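Local coordinates for protein trans-isoprenyl diphosphate synthase (Caulobacter crescentus, PDB 3OYR) that probably makes all-trans-octaprenyl diphosphate, precursor of the side chains of isoprenoid quinones, by adding isopentenyl units to farnesyl diphosphate, at residues K191-F196 / Y220-G225; F228-D233 / L307-D312; L68-T73 / A92-I97. All coordinates share one frame; numbering follows the deposited sequence. Where two conformers were deposited one is given.

Interaction 1 of 3, residues K191-F196 / Y220-G225. With DMA (dimethylallyl diphosphate), chain G.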
loop_
_atom_site.group_PDB
_atom_site.type_symbol
_atom_site.label_atom_id
_atom_site.label_comp_id
_atom_site.label_asym_id
_atom_site.label_seq_id
_atom_site.Cartn_x
_atom_site.Cartn_y
_atom_site.Cartn_z
ATOM N N LYS B 191 12.898 7.148 -0.700
ATOM C CA LYS B 191 12.540 5.751 -0.644
ATOM C C LYS B 191 12.999 5.069 0.642
ATOM O O LYS B 191 12.419 4.056 1.019
ATOM C CB LYS B 191 13.076 5.007 -1.864
ATOM C CG LYS B 191 14.499 4.513 -1.697
ATOM C CD LYS B 191 14.848 3.499 -2.762
ATOM C CE LYS B 191 16.335 3.181 -2.688
ATOM N NZ LYS B 191 16.703 2.126 -3.692
ATOM N N THR B 192 14.020 5.618 1.309
ATOM C CA THR B 192 14.572 4.959 2.497
ATOM C C THR B 192 14.656 5.846 3.720
ATOM O O THR B 192 14.226 5.449 4.798
ATOM C CB THR B 192 15.945 4.332 2.207
ATOM O OG1 THR B 192 15.807 3.361 1.154
ATOM C CG2 THR B 192 16.514 3.653 3.462
ATOM N N ALA B 193 15.210 7.046 3.570
ATOM C CA ALA B 193 15.478 7.870 4.748
ATOM C C ALA B 193 14.202 8.423 5.410
ATOM O O ALA B 193 14.159 8.594 6.626
ATOM C CB ALA B 193 16.462 8.984 4.414
ATOM N N GLU B 194 13.164 8.663 4.609
ATOM C CA GLU B 194 11.915 9.229 5.108
ATOM C C GLU B 194 11.164 8.361 6.133
ATOM O O GLU B 194 10.620 8.884 7.109
ATOM C CB GLU B 194 10.980 9.547 3.947
ATOM C CG GLU B 194 10.108 10.741 4.219
ATOM C CD GLU B 194 10.892 12.032 4.116
ATOM O OE1 GLU B 194 11.543 12.295 3.077
ATOM O OE2 GLU B 194 10.868 12.786 5.090
ATOM N N LEU B 195 11.146 7.049 5.929
ATOM C CA LEU B 195 10.524 6.103 6.878
ATOM C C LEU B 195 11.271 6.092 8.252
ATOM O O LEU B 195 10.638 6.085 9.343
ATOM C CB LEU B 195 10.431 4.695 6.268
ATOM C CG LEU B 195 9.548 3.725 7.056
ATOM C CD1 LEU B 195 8.193 4.358 7.419
ATOM C CD2 LEU B 195 9.348 2.470 6.266
ATOM N N PHE B 196 12.601 6.191 8.195
ATOM C CA PHE B 196 13.418 6.367 9.403
ATOM C C PHE B 196 13.117 7.680 10.096
ATOM O O PHE B 196 12.938 7.681 11.310
ATOM C CB PHE B 196 14.916 6.291 9.111
ATOM C CG PHE B 196 15.443 4.880 8.977
ATOM C CD1 PHE B 196 15.791 4.369 7.743
ATOM C CD2 PHE B 196 15.603 4.071 10.100
ATOM C CE1 PHE B 196 16.292 3.067 7.634
ATOM C CE2 PHE B 196 16.094 2.785 10.014
ATOM C CZ PHE B 196 16.449 2.281 8.786
ATOM N N TYR B 220 17.445 13.293 13.281
ATOM C CA TYR B 220 18.255 12.117 13.594
ATOM C C TYR B 220 17.915 10.983 12.629
ATOM O O TYR B 220 18.796 10.418 12.006
ATOM C CB TYR B 220 18.092 11.657 15.080
ATOM C CG TYR B 220 18.674 10.286 15.315
ATOM C CD1 TYR B 220 20.041 10.120 15.526
ATOM C CD2 TYR B 220 17.873 9.138 15.272
ATOM C CE1 TYR B 220 20.602 8.862 15.707
ATOM C CE2 TYR B 220 18.440 7.877 15.444
ATOM C CZ TYR B 220 19.793 7.751 15.675
ATOM O OH TYR B 220 20.338 6.504 15.830
ATOM N N GLY B 221 16.624 10.676 12.510
ATOM C CA GLY B 221 16.175 9.567 11.675
ATOM C C GLY B 221 16.460 9.783 10.189
ATOM O O GLY B 221 16.886 8.848 9.517
ATOM N N LEU B 222 16.247 11.008 9.682
ATOM C CA LEU B 222 16.488 11.299 8.263
ATOM C C LEU B 222 17.961 11.062 7.918
ATOM O O LEU B 222 18.297 10.319 6.965
ATOM C CB LEU B 222 16.074 12.738 7.937
ATOM C CG LEU B 222 15.741 13.129 6.494
ATOM C CD1 LEU B 222 16.995 13.365 5.659
ATOM C CD2 LEU B 222 14.845 12.103 5.831
ATOM N N ASN B 223 18.844 11.674 8.695
ATOM C CA ASN B 223 20.270 11.458 8.507
ATOM C C ASN B 223 20.707 10.011 8.731
ATOM O O ASN B 223 21.547 9.501 7.971
ATOM C CB ASN B 223 21.101 12.450 9.326
ATOM C CG ASN B 223 20.960 13.857 8.818
ATOM O OD1 ASN B 223 21.463 14.201 7.748
ATOM N ND2 ASN B 223 20.261 14.682 9.577
ATOM N N LEU B 224 20.124 9.340 9.734
ATOM C CA LEU B 224 20.419 7.910 9.936
ATOM C C LEU B 224 20.049 7.102 8.695
ATOM O O LEU B 224 20.815 6.247 8.257
ATOM C CB LEU B 224 19.716 7.335 11.165
ATOM C CG LEU B 224 20.157 5.888 11.403
ATOM C CD1 LEU B 224 20.970 5.763 12.629
ATOM C CD2 LEU B 224 19.007 4.959 11.460
ATOM N N GLY B 225 18.896 7.414 8.108
ATOM C CA GLY B 225 18.425 6.689 6.935
ATOM C C GLY B 225 19.257 6.891 5.686
ATOM O O GLY B 225 19.453 5.945 4.923
HETATM C C1 DMA G . 14.681 0.224 -1.389
HETATM O O1 DMA G . 16.049 -0.146 -1.270
HETATM C C2 DMA G . 13.733 -0.798 -0.842
HETATM C C3 DMA G . 12.656 -0.468 -0.121
HETATM C C4 DMA G . 12.277 0.939 0.217
HETATM C C5 DMA G . 11.792 -1.585 0.363
HETATM P PA DMA G . 16.755 -1.434 -1.978
HETATM O O1A DMA G . 18.205 -1.058 -2.031
HETATM O O2A DMA G . 16.037 -1.888 -3.220
HETATM O O3A DMA G . 16.535 -2.501 -0.783
HETATM P PB DMA G . 16.896 -4.076 -0.822
HETATM O O1B DMA G . 16.594 -4.391 0.620
HETATM O O2B DMA G . 18.349 -4.154 -1.229
HETATM O O3B DMA G . 15.997 -4.725 -1.849
#

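Interaction 2 of 3, residues F228-D233 / L307-D312. With CA (calcium ion), chain F; DMA (dimethylallyl diphosphate), chain D; DMA (dimethylallyl diphosphate), chain G.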
loop_
_atom_site.group_PDB
_atom_site.type_symbol
_atom_site.label_atom_id
_atom_site.label_comp_id
_atom_site.label_asym_id
_atom_site.label_seq_id
_atom_site.Cartn_x
_atom_site.Cartn_y
_atom_site.Cartn_z
ATOM N N PHE B 228 22.260 4.857 6.284
ATOM C CA PHE B 228 21.791 3.479 6.198
ATOM C C PHE B 228 21.736 3.010 4.753
ATOM O O PHE B 228 22.267 1.946 4.421
ATOM C CB PHE B 228 20.401 3.334 6.865
ATOM C CG PHE B 228 19.929 1.907 6.988
ATOM C CD1 PHE B 228 20.322 1.124 8.077
ATOM C CD2 PHE B 228 19.095 1.337 6.010
ATOM C CE1 PHE B 228 19.898 -0.217 8.182
ATOM C CE2 PHE B 228 18.651 -0.003 6.120
ATOM C CZ PHE B 228 19.059 -0.778 7.197
ATOM N N GLN B 229 21.107 3.813 3.894
ATOM C CA GLN B 229 20.919 3.427 2.498
ATOM C C GLN B 229 22.223 3.437 1.691
ATOM O O GLN B 229 22.454 2.546 0.857
ATOM C CB GLN B 229 19.874 4.310 1.842
ATOM C CG GLN B 229 19.479 3.827 0.463
ATOM C CD GLN B 229 18.940 2.404 0.458
ATOM O OE1 GLN B 229 18.098 2.043 1.272
ATOM N NE2 GLN B 229 19.427 1.596 -0.458
ATOM N N LEU B 230 23.065 4.441 1.931
ATOM C CA LEU B 230 24.426 4.471 1.362
ATOM C C LEU B 230 25.213 3.207 1.715
ATOM O O LEU B 230 25.803 2.589 0.829
ATOM C CB LEU B 230 25.185 5.717 1.813
ATOM C CG LEU B 230 24.674 6.998 1.144
ATOM C CD1 LEU B 230 25.179 8.200 1.874
ATOM C CD2 LEU B 230 25.106 7.052 -0.274
ATOM N N ALA B 231 25.189 2.810 2.992
ATOM C CA ALA B 231 25.817 1.553 3.413
ATOM C C ALA B 231 25.163 0.346 2.748
ATOM O O ALA B 231 25.864 -0.562 2.326
ATOM C CB ALA B 231 25.808 1.400 4.925
ATOM N N ASP B 232 23.834 0.351 2.630
ATOM C CA ASP B 232 23.121 -0.720 1.935
ATOM C C ASP B 232 23.538 -0.828 0.475
ATOM O O ASP B 232 23.746 -1.933 -0.040
ATOM C CB ASP B 232 21.602 -0.535 2.014
ATOM C CG ASP B 232 20.854 -1.704 1.422
ATOM O OD1 ASP B 232 20.469 -1.633 0.219
ATOM O OD2 ASP B 232 20.698 -2.718 2.142
ATOM N N ASP B 233 23.655 0.320 -0.194
ATOM C CA ASP B 233 24.106 0.357 -1.578
ATOM C C ASP B 233 25.546 -0.162 -1.738
ATOM O O ASP B 233 25.833 -0.898 -2.682
ATOM C CB ASP B 233 23.930 1.759 -2.169
ATOM C CG ASP B 233 22.455 2.097 -2.449
ATOM O OD1 ASP B 233 21.572 1.220 -2.294
ATOM O OD2 ASP B 233 22.171 3.244 -2.833
ATOM N N LEU B 307 30.953 4.979 1.697
ATOM C CA LEU B 307 30.956 4.850 3.153
ATOM C C LEU B 307 31.470 6.085 3.895
ATOM O O LEU B 307 31.035 6.340 5.030
ATOM C CB LEU B 307 31.680 3.567 3.606
ATOM C CG LEU B 307 31.087 2.218 3.140
ATOM C CD1 LEU B 307 31.955 1.036 3.590
ATOM C CD2 LEU B 307 29.643 2.003 3.597
ATOM N N ASP B 308 32.364 6.851 3.260
ATOM C CA ASP B 308 32.788 8.174 3.777
ATOM C C ASP B 308 31.603 9.129 3.840
ATOM O O ASP B 308 31.429 9.879 4.815
ATOM C CB ASP B 308 33.871 8.821 2.897
ATOM C CG ASP B 308 35.249 8.172 3.053
ATOM O OD1 ASP B 308 36.067 8.302 2.112
ATOM O OD2 ASP B 308 35.521 7.534 4.093
ATOM N N LEU B 309 30.792 9.104 2.794
ATOM C CA LEU B 309 29.595 9.929 2.746
ATOM C C LEU B 309 28.576 9.425 3.780
ATOM O O LEU B 309 27.977 10.217 4.505
ATOM C CB LEU B 309 29.007 9.949 1.332
ATOM C CG LEU B 309 27.784 10.850 1.085
ATOM C CD1 LEU B 309 28.049 12.300 1.500
ATOM C CD2 LEU B 309 27.329 10.787 -0.378
ATOM N N ALA B 310 28.417 8.109 3.869
ATOM C CA ALA B 310 27.540 7.510 4.883
ATOM C C ALA B 310 27.937 7.948 6.291
ATOM O O ALA B 310 27.072 8.356 7.086
ATOM C CB ALA B 310 27.542 5.961 4.779
ATOM N N ALA B 311 29.240 7.896 6.594
ATOM C CA ALA B 311 29.756 8.348 7.891
ATOM C C ALA B 311 29.470 9.835 8.154
ATOM O O ALA B 311 29.200 10.221 9.297
ATOM C CB ALA B 311 31.274 8.044 8.018
ATOM N N ASP B 312 29.508 10.654 7.097
ATOM C CA ASP B 312 29.124 12.079 7.180
ATOM C C ASP B 312 27.669 12.255 7.618
ATOM O O ASP B 312 27.351 13.092 8.462
ATOM C CB ASP B 312 29.339 12.783 5.830
ATOM C CG ASP B 312 30.807 13.082 5.532
ATOM O OD1 ASP B 312 31.663 12.845 6.412
ATOM O OD2 ASP B 312 31.104 13.569 4.414
HETATM CA CA CA F . 19.923 -2.689 -1.704
HETATM C C1 DMA D . 15.737 -3.281 3.665
HETATM O O1 DMA D . 15.701 -2.846 5.031
HETATM C C2 DMA D . 15.213 -2.006 3.106
HETATM C C3 DMA D . 16.020 -1.035 2.670
HETATM C C4 DMA D . 17.515 -1.191 2.578
HETATM C C5 DMA D . 15.362 0.237 2.232
HETATM P PA DMA D . 16.528 -3.466 6.257
HETATM O O1A DMA D . 16.262 -2.694 7.534
HETATM O O2A DMA D . 17.969 -3.580 5.843
HETATM O O3A DMA D . 15.811 -4.920 6.256
HETATM P PB DMA D . 15.372 -5.860 7.506
HETATM O O1B DMA D . 14.057 -5.300 8.012
HETATM O O2B DMA D . 15.213 -7.140 6.713
HETATM O O3B DMA D . 16.465 -5.859 8.541
HETATM C C1 DMA G . 14.681 0.224 -1.389
HETATM O O1 DMA G . 16.049 -0.146 -1.270
HETATM C C2 DMA G . 13.733 -0.798 -0.842
HETATM C C3 DMA G . 12.656 -0.468 -0.121
HETATM C C4 DMA G . 12.277 0.939 0.217
HETATM C C5 DMA G . 11.792 -1.585 0.363
HETATM P PA DMA G . 16.755 -1.434 -1.978
HETATM O O1A DMA G . 18.205 -1.058 -2.031
HETATM O O2A DMA G . 16.037 -1.888 -3.220
HETATM O O3A DMA G . 16.535 -2.501 -0.783
HETATM P PB DMA G . 16.896 -4.076 -0.822
HETATM O O1B DMA G . 16.594 -4.391 0.620
HETATM O O2B DMA G . 18.349 -4.154 -1.229
HETATM O O3B DMA G . 15.997 -4.725 -1.849
HETATM O O HOH W 1 21.674 -4.226 -1.182
HETATM O O HOH W 2 21.352 -1.220 -2.837
HETATM O O HOH W 3 19.707 -3.977 -3.731
#

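Interaction 3 of 3, residues L68-T73 / A92-I97. With DMA (dimethylallyl diphosphate), chain D.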
loop_
_atom_site.group_PDB
_atom_site.type_symbol
_atom_site.label_atom_id
_atom_site.label_comp_id
_atom_site.label_asym_id
_atom_site.label_seq_id
_atom_site.Cartn_x
_atom_site.Cartn_y
_atom_site.Cartn_z
ATOM N N LEU B 68 14.880 -2.166 13.063
ATOM C CA LEU B 68 15.453 -0.841 13.372
ATOM C C LEU B 68 14.400 0.241 13.376
ATOM O O LEU B 68 14.418 1.142 14.227
ATOM C CB LEU B 68 16.579 -0.465 12.398
ATOM C CG LEU B 68 17.801 -1.386 12.343
ATOM C CD1 LEU B 68 18.902 -0.765 11.513
ATOM C CD2 LEU B 68 18.335 -1.720 13.743
ATOM N N ARG B 69 13.454 0.131 12.450
ATOM C CA ARG B 69 12.404 1.126 12.372
ATOM C C ARG B 69 11.490 1.196 13.599
ATOM O O ARG B 69 11.389 2.295 14.181
ATOM C CB ARG B 69 11.670 1.062 11.043
ATOM C CG ARG B 69 12.517 1.535 9.886
ATOM C CD ARG B 69 12.038 0.835 8.654
ATOM N NE ARG B 69 12.931 0.989 7.518
ATOM C CZ ARG B 69 13.929 0.165 7.239
ATOM N NH1 ARG B 69 14.199 -0.874 8.039
ATOM N NH2 ARG B 69 14.666 0.398 6.172
ATOM N N PRO B 70 10.874 0.047 14.039
ATOM C CA PRO B 70 10.128 0.123 15.321
ATOM C C PRO B 70 10.993 0.457 16.529
ATOM O O PRO B 70 10.505 1.137 17.446
ATOM C CB PRO B 70 9.491 -1.285 15.486
ATOM C CG PRO B 70 10.175 -2.166 14.475
ATOM C CD PRO B 70 10.632 -1.245 13.361
ATOM N N LEU B 71 12.243 -0.027 16.547
ATOM C CA LEU B 71 13.214 0.318 17.577
ATOM C C LEU B 71 13.406 1.822 17.693
ATOM O O LEU B 71 13.477 2.368 18.803
ATOM C CB LEU B 71 14.586 -0.345 17.334
ATOM C CG LEU B 71 14.704 -1.817 17.726
ATOM C CD1 LEU B 71 16.066 -2.408 17.299
ATOM C CD2 LEU B 71 14.452 -2.008 19.188
ATOM N N MET B 72 13.495 2.485 16.544
ATOM C CA MET B 72 13.664 3.936 16.544
ATOM C C MET B 72 12.425 4.666 17.056
ATOM O O MET B 72 12.562 5.639 17.784
ATOM C CB MET B 72 14.128 4.443 15.179
ATOM C CG MET B 72 15.615 4.233 15.000
ATOM S SD MET B 72 16.140 4.282 13.287
ATOM C CE MET B 72 15.659 5.987 12.929
ATOM N N THR B 73 11.235 4.175 16.708
ATOM C CA THR B 73 10.004 4.709 17.271
ATOM C C THR B 73 10.042 4.563 18.790
ATOM O O THR B 73 9.762 5.528 19.518
ATOM C CB THR B 73 8.755 3.977 16.723
ATOM O OG1 THR B 73 8.720 4.087 15.299
ATOM C CG2 THR B 73 7.452 4.562 17.328
ATOM N N ALA B 92 4.635 -0.737 15.734
ATOM C CA ALA B 92 4.086 -1.852 14.970
ATOM C C ALA B 92 3.639 -1.438 13.543
ATOM O O ALA B 92 3.928 -2.138 12.542
ATOM C CB ALA B 92 2.917 -2.495 15.765
ATOM N N ALA B 93 2.925 -0.318 13.449
ATOM C CA ALA B 93 2.485 0.228 12.137
ATOM C C ALA B 93 3.671 0.491 11.206
ATOM O O ALA B 93 3.633 0.152 9.995
ATOM C CB ALA B 93 1.680 1.510 12.328
ATOM N N VAL B 94 4.742 1.046 11.785
ATOM C CA VAL B 94 5.976 1.345 11.030
ATOM C C VAL B 94 6.576 0.071 10.427
ATOM O O VAL B 94 6.954 0.035 9.228
ATOM C CB VAL B 94 6.986 2.080 11.963
ATOM C CG1 VAL B 94 8.374 2.064 11.413
ATOM C CG2 VAL B 94 6.540 3.485 12.187
ATOM N N GLU B 95 6.641 -0.990 11.235
ATOM C CA GLU B 95 7.165 -2.274 10.729
ATOM C C GLU B 95 6.293 -2.875 9.649
ATOM O O GLU B 95 6.819 -3.478 8.704
ATOM C CB GLU B 95 7.410 -3.298 11.858
ATOM C CG GLU B 95 8.222 -4.562 11.439
ATOM C CD GLU B 95 9.638 -4.272 10.907
ATOM O OE1 GLU B 95 10.197 -3.184 11.132
ATOM O OE2 GLU B 95 10.222 -5.157 10.270
ATOM N N PHE B 96 4.974 -2.763 9.799
ATOM C CA PHE B 96 4.057 -3.182 8.740
ATOM C C PHE B 96 4.270 -2.394 7.467
ATOM O O PHE B 96 4.320 -2.984 6.381
ATOM C CB PHE B 96 2.584 -3.063 9.154
ATOM C CG PHE B 96 2.092 -4.220 10.006
ATOM C CD1 PHE B 96 2.626 -5.498 9.864
ATOM C CD2 PHE B 96 1.088 -4.024 10.935
ATOM C CE1 PHE B 96 2.177 -6.565 10.659
ATOM C CE2 PHE B 96 0.634 -5.077 11.728
ATOM C CZ PHE B 96 1.175 -6.350 11.589
ATOM N N ILE B 97 4.423 -1.074 7.591
ATOM C CA ILE B 97 4.695 -0.265 6.396
ATOM C C ILE B 97 5.986 -0.729 5.731
ATOM O O ILE B 97 6.004 -0.984 4.524
ATOM C CB ILE B 97 4.689 1.274 6.656
ATOM C CG1 ILE B 97 3.245 1.764 6.821
ATOM C CG2 ILE B 97 5.338 2.024 5.465
ATOM C CD1 ILE B 97 3.112 3.077 7.653
HETATM C C1 DMA D . 15.737 -3.281 3.665
HETATM O O1 DMA D . 15.701 -2.846 5.031
HETATM C C2 DMA D . 15.213 -2.006 3.106
HETATM C C3 DMA D . 16.020 -1.035 2.670
HETATM C C4 DMA D . 17.515 -1.191 2.578
HETATM C C5 DMA D . 15.362 0.237 2.232
HETATM P PA DMA D . 16.528 -3.466 6.257
HETATM O O1A DMA D . 16.262 -2.694 7.534
HETATM O O2A DMA D . 17.969 -3.580 5.843
HETATM O O3A DMA D . 15.811 -4.920 6.256
HETATM P PB DMA D . 15.372 -5.860 7.506
HETATM O O1B DMA D . 14.057 -5.300 8.012
HETATM O O2B DMA D . 15.213 -7.140 6.713
HETATM O O3B DMA D . 16.465 -5.859 8.541
HETATM O O HOH W 4 12.765 -2.027 10.475
#

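Interaction 1 of 3, residues K191-F196 / Y220-G225
This is a close, buried helix-helix contact between helices 181-206 and 211-238 in the interior of the chain, with Ala193 and Phe196 lying against Gly225 and Gly221. The two short axes run nearly antiparallel, at 150°, and come within 7.0 Å of each other. Two glycines spaced four residues apart, a GxxxG pattern, permit this: at Gly225 no side chain stands between the backbones, and its CA lies 3.9 Å from Ala193 CA. Ala193 CB points into the interface and touches Leu222 O at 3.4 Å. A turn further along, Phe196 CB sits 3.3 Å from Gly221 O. The Phe196 CG is anti to its own carbonyl carbon (chi1 -80°), which brings the ring up beside the two glycines, with Phe196 CD1 3.6 Å from Gly225 CA; CD2 meets the Leu224 CD2 methyl at 3.8 Å.

Polar groups look elsewhere. Glu194 OE2 makes salt bridges to Arg218 and Arg158, and Thr192 OG1 is hydrogen-bonded to Gln229 OE1. Beside a wider pi-type turn at 191-193, the extended chain of Lys191 reaches the chain G dimethylallyl diphosphate, where NZ makes a weak hydrogen bond to O1 at 3.4 Å; NZ is also hydrogen-bonded to Gln170 OE1. The pair belongs to the all-helical core of the isoprenoid synthase fold, and Lys191 and Thr192 on the first helix line the dimethylallyl diphosphate pocket.

Interaction 2 of 3, residues F228-D233 / L307-D312
Oxygen O1A of the chain G dimethylallyl diphosphate is held by the calcium ion at 2.4 Å and, more weakly, by Gln229 NE2 at 3.3 Å. Six ligands surround the calcium: O1A and O2B of that diphosphate, three waters, and Asp232 OD1 at 2.3 Å. Asp232 OD2 forms a salt bridge with Lys246. Gln229 is bent at chi2 (58°), and its amide N-H also reaches Asp233 OD1 at 2.8 Å, approaching from above the carboxylate plane; together with the Thr192 OG1 bond to Gln229 OE1, it holds the turn of the amide. O2A of the chain D diphosphate lies at the edge of the Phe228 ring, near its plane.

The contact itself lies away from the metal and is apolar; the axes of 228-233 and 307-312 run nearly antiparallel, at 163°. Leu230 CB is 3.8 Å from Ala310 CB and its CD1 3.8 Å from Leu309 CG, while the Leu307 CD2 methyl lies over Ala231, 3.9 Å from CA. One helix thus divides its faces between core and metal. The run Asp232, Asp233 to Asp236 matches the second aspartate-rich motif of trans-prenyltransferases, which binds diphosphate through metal ions.

Interaction 3 of 3, residues L68-T73 / A92-I97
Val94 and Arg69 make the tight part of this contact: the CG1 methyl of Val94 presses on Arg69 CB at 3.5 Å. That methyl is the branch anti to the backbone N (chi1 163°), and it also lies against the backbone of Pro70, while the other branch, CG2, lies alongside Thr73 OG1 at 3.8 Å. The Thr73 hydroxyl is engaged elsewhere, with Ala199 O. Around this valine the axes of the two segments, nearly antiparallel, approach to 8.1 Å.

Towards the substrate the packing gives way to a polar, hydrated region, still within the protein. Glu95, bent at chi2, brings OE1 against the Pro70 ring at CD and CG, with Glu95 OE1 3.0 Å from Pro70 CD, a close contact at the border of the hydrated part. No direct salt bridge joins it to Arg69; Arg69 NH1 and Glu95 OE1 are 5.6 Å apart, and a water bridges the two residues instead. It accepts the Arg69 backbone and NH1 N-H groups and donates to Glu95 OE1 at 2.9 Å. The Arg69 chain runs extended from CG to NE, carrying the guanidinium to the chain D diphosphate, where NH1 bonds O1A at 2.8 Å, almost straight at 175°, with both O1A and the water at the edge of the guanidinium plane. Glu95, through the water, is placed as a second-shell partner and may steady the arginine.

Helix 181-206 packs beside the pair through Phe196 on Arg69 and Ala199 on Val94; helix 25-45 lies against Leu71 and Ala92, and helix 126-147 against Ala93 and Phe96.

Going from the N terminus, the three contacts come in series, and none nests within or crosses another. Interaction 3 closes first, pairing helix 68-79 with helix 87-109 across a short linker. Interaction 1 follows, joining helices 181-206 and 211-238 as near neighbours, and interaction 2 then brings a later part of helix 211-238 back to helix 302-320 over 73 intervening residues. Helix 211-238 serves both of the last two. Sequence-distant pieces also meet: Arg69 NH2 packs on Phe196 CE1, Leu68 CD1 on Phe228 CE1. Interactions 1 and 2 share the chain G diphosphate, interactions 2 and 3 the chain D one, so each contact has one segment reaching the diphosphate site.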